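Glutaredoxin 2 (Salmonella enterica subsp. enterica serovar Typhimurium, PDB 3IR4) binds glutathione and, as a glutaredoxin, probably catalyses glutathione-dependent thiol-disulfide exchange with a thioredoxin-type CxxC site. Local coordinates at residues L6-Y9 with F14-K17; P52-Q55 with Y61-E64. All coordinates share one frame; numbering follows the deposited sequence.

Contact 1: residues L6-Y9 with F14-K17. With GSH (glutathione), chain B.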
# COMPACT_ATOMS: atom_id res chain seq x y z
N LEU A 6 11.65 9.36 -2.73
CA LEU A 6 10.82 8.69 -1.77
C LEU A 6 11.46 7.36 -1.39
O LEU A 6 11.68 6.50 -2.25
CB LEU A 6 9.45 8.50 -2.41
CG LEU A 6 8.30 8.05 -1.51
CD1 LEU A 6 7.93 9.15 -0.53
CD2 LEU A 6 7.10 7.66 -2.35
N TYR A 7 11.74 7.21 -0.10
CA TYR A 7 12.41 6.04 0.50
C TYR A 7 11.30 5.15 1.02
O TYR A 7 10.46 5.56 1.82
CB TYR A 7 13.39 6.46 1.59
CG TYR A 7 14.50 7.31 1.02
CD1 TYR A 7 14.38 8.67 0.93
CD2 TYR A 7 15.65 6.72 0.52
CE1 TYR A 7 15.38 9.44 0.33
CE2 TYR A 7 16.65 7.47 -0.05
CZ TYR A 7 16.52 8.84 -0.13
OH TYR A 7 17.50 9.62 -0.67
N ILE A 8 11.31 3.90 0.56
CA ILE A 8 10.21 2.98 0.75
C ILE A 8 10.61 1.54 0.95
O ILE A 8 11.74 1.13 0.69
CB ILE A 8 9.25 3.01 -0.50
CG1 ILE A 8 9.93 2.47 -1.77
CG2 ILE A 8 8.70 4.42 -0.78
CD1 ILE A 8 9.02 2.33 -2.99
N TYR A 9 9.60 0.76 1.38
CA TYR A 9 9.57 -0.71 1.18
C TYR A 9 8.43 -0.91 0.17
O TYR A 9 7.36 -0.34 0.33
CB TYR A 9 9.27 -1.48 2.45
CG TYR A 9 10.19 -1.22 3.59
CD1 TYR A 9 11.55 -1.01 3.41
CD2 TYR A 9 9.68 -1.20 4.89
CE1 TYR A 9 12.38 -0.72 4.51
CE2 TYR A 9 10.50 -0.94 5.97
CZ TYR A 9 11.85 -0.67 5.78
OH TYR A 9 12.61 -0.37 6.88
N PHE A 14 1.67 1.94 3.39
CA PHE A 14 1.89 3.37 3.64
C PHE A 14 2.78 3.97 2.55
O PHE A 14 2.61 5.13 2.17
CB PHE A 14 2.48 3.57 5.03
CG PHE A 14 1.60 3.07 6.13
CD1 PHE A 14 1.84 1.85 6.74
CD2 PHE A 14 0.46 3.76 6.48
CE1 PHE A 14 1.00 1.40 7.76
CE2 PHE A 14 -0.38 3.29 7.50
CZ PHE A 14 -0.10 2.11 8.12
N CYS A 15 3.76 3.21 2.09
CA CYS A 15 4.60 3.64 0.99
C CYS A 15 3.82 3.74 -0.32
O CYS A 15 4.01 4.68 -1.10
CB CYS A 15 5.78 2.69 0.85
SG CYS A 15 6.95 2.84 2.25
N VAL A 16 2.90 2.82 -0.56
CA VAL A 16 2.03 2.91 -1.73
C VAL A 16 1.21 4.20 -1.65
O VAL A 16 1.11 4.90 -2.63
CB VAL A 16 1.15 1.65 -1.86
CG1 VAL A 16 0.11 1.81 -2.97
CG2 VAL A 16 2.03 0.40 -2.08
N LYS A 17 0.68 4.52 -0.48
CA LYS A 17 -0.08 5.77 -0.30
C LYS A 17 0.75 6.97 -0.78
O LYS A 17 0.28 7.82 -1.52
CB LYS A 17 -0.51 5.97 1.15
CG LYS A 17 -1.49 4.93 1.64
CD LYS A 17 -1.87 5.09 3.09
CE LYS A 17 -2.51 3.86 3.61
NZ LYS A 17 -3.09 4.00 4.95
N1 GSH B . 2.29 6.35 10.41
CA1 GSH B . 3.25 5.92 9.38
C1 GSH B . 2.83 6.48 8.05
O11 GSH B . 1.61 6.74 7.88
O12 GSH B . 3.71 6.65 7.17
CB1 GSH B . 3.28 4.40 9.36
CG1 GSH B . 4.44 3.89 8.51
CD1 GSH B . 4.78 2.43 8.73
OE1 GSH B . 4.03 1.68 9.56
N2 GSH B . 5.78 1.90 8.07
CA2 GSH B . 6.34 0.58 8.32
C2 GSH B . 7.69 0.70 8.93
O2 GSH B . 8.50 1.68 8.54
CB2 GSH B . 6.41 -0.26 7.02
SG2 GSH B . 4.81 -0.68 6.24
N3 GSH B . 8.07 -0.19 9.81
CA3 GSH B . 9.23 0.00 10.65
C3 GSH B . 10.23 -1.05 10.35
O31 GSH B . 10.08 -1.74 9.29
O32 GSH B . 11.18 -1.21 11.15
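Cys-15 lays its thiol against the flank of Ile-8, with SG 3.6 Å from Ile-8 CB and the methyl CG2 close to both side-chain atoms of the cysteine. The sulfur sits anti to its own carbonyl carbon (chi1 -69°), and from there it reaches past Ile-8 to the backbone of the next residue. Tyr-9 N donates a long hydrogen bond to Cys-15 SG, 3.5 Å and fairly straight at 157°. One side-chain atom thus serves two purposes, packing against the apolar flank of Ile-8 and accepting the N-H at the point where strand 5-8 gives way to a loop. Cys-15 CB meanwhile approaches Tyr-9 O at 3.5 Å.

The rings of Tyr-9 and Phe-14 lead away from this junction to the ligand. Phe-14 offers a face to the gamma-glutamyl part of glutathione, whose CB1 lies over the middle of the ring, 3.8 Å above its plane, while the thiol SG2 lies at the ring's edge. Tyr-9 approaches the other end of the tripeptide with its edge, CE2 lying 3.4 Å from the glycyl carboxylate oxygen O31; its hydroxyl is hydrogen-bonded to Lys-49. Such packing of the first strand on the first helix, with the second cysteine of a probable CxxC motif (Cys-12 and Cys-15) buried at their interface, is characteristic of the beta-alpha-beta unit that opens a thioredoxin fold.

Contact 2: residues P52-Q55 with Y61-E64. With GSH (glutathione), chain B.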
# COMPACT_ATOMS: atom_id res chain seq x y z
N PRO A 52 7.11 5.47 4.74
CA PRO A 52 7.85 6.24 3.74
C PRO A 52 8.50 7.52 4.28
O PRO A 52 8.03 8.09 5.27
CB PRO A 52 6.75 6.67 2.75
CG PRO A 52 5.50 6.71 3.58
CD PRO A 52 5.65 5.53 4.53
N ILE A 53 9.55 7.94 3.59
CA ILE A 53 10.18 9.23 3.83
C ILE A 53 10.30 9.93 2.49
O ILE A 53 10.85 9.40 1.56
CB ILE A 53 11.59 9.10 4.44
CG1 ILE A 53 11.54 8.34 5.76
CG2 ILE A 53 12.22 10.49 4.62
CD1 ILE A 53 12.92 7.84 6.26
N LEU A 54 9.78 11.15 2.41
CA LEU A 54 9.99 12.00 1.27
C LEU A 54 11.14 12.94 1.50
O LEU A 54 11.23 13.55 2.56
CB LEU A 54 8.75 12.88 1.08
CG LEU A 54 8.82 13.92 -0.07
CD1 LEU A 54 8.87 13.25 -1.43
CD2 LEU A 54 7.66 14.90 0.03
N GLN A 55 12.04 13.06 0.52
CA GLN A 55 13.03 14.11 0.52
C GLN A 55 12.50 15.20 -0.41
O GLN A 55 12.26 14.94 -1.59
CB GLN A 55 14.40 13.61 0.08
CG GLN A 55 15.48 14.66 0.24
CD GLN A 55 16.91 14.10 0.17
OE1 GLN A 55 17.15 13.06 -0.43
NE2 GLN A 55 17.85 14.81 0.78
N TYR A 61 13.58 16.28 4.97
CA TYR A 61 12.82 15.06 4.93
C TYR A 61 11.47 15.19 5.60
O TYR A 61 11.32 15.90 6.60
CB TYR A 61 13.62 13.95 5.62
CG TYR A 61 14.96 13.67 4.98
CD1 TYR A 61 16.16 14.10 5.56
CD2 TYR A 61 15.02 12.97 3.79
CE1 TYR A 61 17.36 13.84 4.96
CE2 TYR A 61 16.23 12.71 3.20
CZ TYR A 61 17.40 13.14 3.78
OH TYR A 61 18.62 12.87 3.23
N LEU A 62 10.49 14.49 5.06
CA LEU A 62 9.13 14.49 5.58
C LEU A 62 8.63 13.05 5.68
O LEU A 62 8.43 12.40 4.66
CB LEU A 62 8.21 15.27 4.62
CG LEU A 62 6.73 15.37 4.98
CD1 LEU A 62 6.48 16.17 6.23
CD2 LEU A 62 5.90 15.97 3.82
N PRO A 63 8.42 12.57 6.90
CA PRO A 63 7.80 11.26 7.09
C PRO A 63 6.27 11.43 7.17
O PRO A 63 5.75 12.54 7.11
CB PRO A 63 8.37 10.82 8.43
CG PRO A 63 8.48 12.10 9.17
CD PRO A 63 8.79 13.17 8.19
N GLU A 64 5.59 10.30 7.35
CA GLU A 64 4.14 10.13 7.51
C GLU A 64 3.41 10.16 6.18
O GLU A 64 3.27 11.22 5.55
CB GLU A 64 3.51 11.14 8.49
CG GLU A 64 4.06 11.04 9.89
CD GLU A 64 3.68 9.77 10.62
OE1 GLU A 64 2.73 9.06 10.19
OE2 GLU A 64 4.33 9.52 11.67
N1 GSH B . 2.29 6.35 10.41
CA1 GSH B . 3.25 5.92 9.38
C1 GSH B . 2.83 6.48 8.05
O11 GSH B . 1.61 6.74 7.88
O12 GSH B . 3.71 6.65 7.17
CB1 GSH B . 3.28 4.40 9.36
CG1 GSH B . 4.44 3.89 8.51
CD1 GSH B . 4.78 2.43 8.73
OE1 GSH B . 4.03 1.68 9.56
N2 GSH B . 5.78 1.90 8.07
CA2 GSH B . 6.34 0.58 8.32
C2 GSH B . 7.69 0.70 8.93
O2 GSH B . 8.50 1.68 8.54
CB2 GSH B . 6.41 -0.26 7.02
SG2 GSH B . 4.81 -0.68 6.24
N3 GSH B . 8.07 -0.19 9.81
CA3 GSH B . 9.23 0.00 10.65
C3 GSH B . 10.23 -1.05 10.35
O31 GSH B . 10.08 -1.74 9.29
O32 GSH B . 11.18 -1.21 11.15
O HOH W 1 6.39 7.55 7.43
O HOH W 2 18.89 11.37 0.95
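Different first torsions bring Gln-55 and Tyr-61 alongside one another: CG of Gln-55 is anti to the backbone N (chi1 -173°), that of Tyr-61 anti to the carbonyl carbon (chi1 -60°). The two belong to the antiparallel beta hairpin of the thioredoxin-like domain, where they form a non-hydrogen-bonded pair. In the conformer described, one of two for Gln-55 and so less certain in detail, the extended glutamine runs beside the ring in the same direction, its amide tilted 30° from the ring plane and its CD 3.4 Å from Tyr-61 CE2. A water bridges Gln-55 OE1 and Tyr-61 OH, whereas Gln-55 NE2 bonds to Ser-59 O in the turn. On the same face, Ile-53 sets CG2 against Tyr-61 CD2.

Leu-54 and Leu-62 are the hydrogen-bonded pair, with Leu-54 N to Leu-62 O at 2.9 Å and Leu-62 N to Leu-54 O at 2.8 Å; their side chains face Tyr-71 of helix 65-74.

Toward the ligand, Pro-52, preceded by a cis peptide bond, and Glu-64, the N-cap residue of that helix, both meet glutathione. A single water donates to Pro-52 O and to glutathione O12 and accepts from Glu-64 N, while Glu-64 OE1 takes a hydrogen bond from the ligand's amino nitrogen N1 at 2.8 Å.

How the contacts relate
The two contacts illustrate how segments at the ends of neighbouring strands, and the helix beside them, can contribute to one pocket. Their centres lie about 9 Å apart, and strands 5-8 and 53-55 join them directly: Tyr-7 N is 2.9 Å from Ile-53 O, a probable hydrogen bond. A second meeting point is Phe-14 O against Pro-52 CG at 3.6 Å, which brings the helix of contact 1 up to the cis-proline of contact 2. Glutathione spans both. Contact 1 supplies a ring face at its gamma-glutamyl part and a ring edge at its glycyl carboxylate; contact 2 supplies a direct hydrogen bond to the amino group and a water-mediated link to the gamma-glutamyl carboxylate. Lys-49, Val-51 and Ser-65 add further hydrogen bonds.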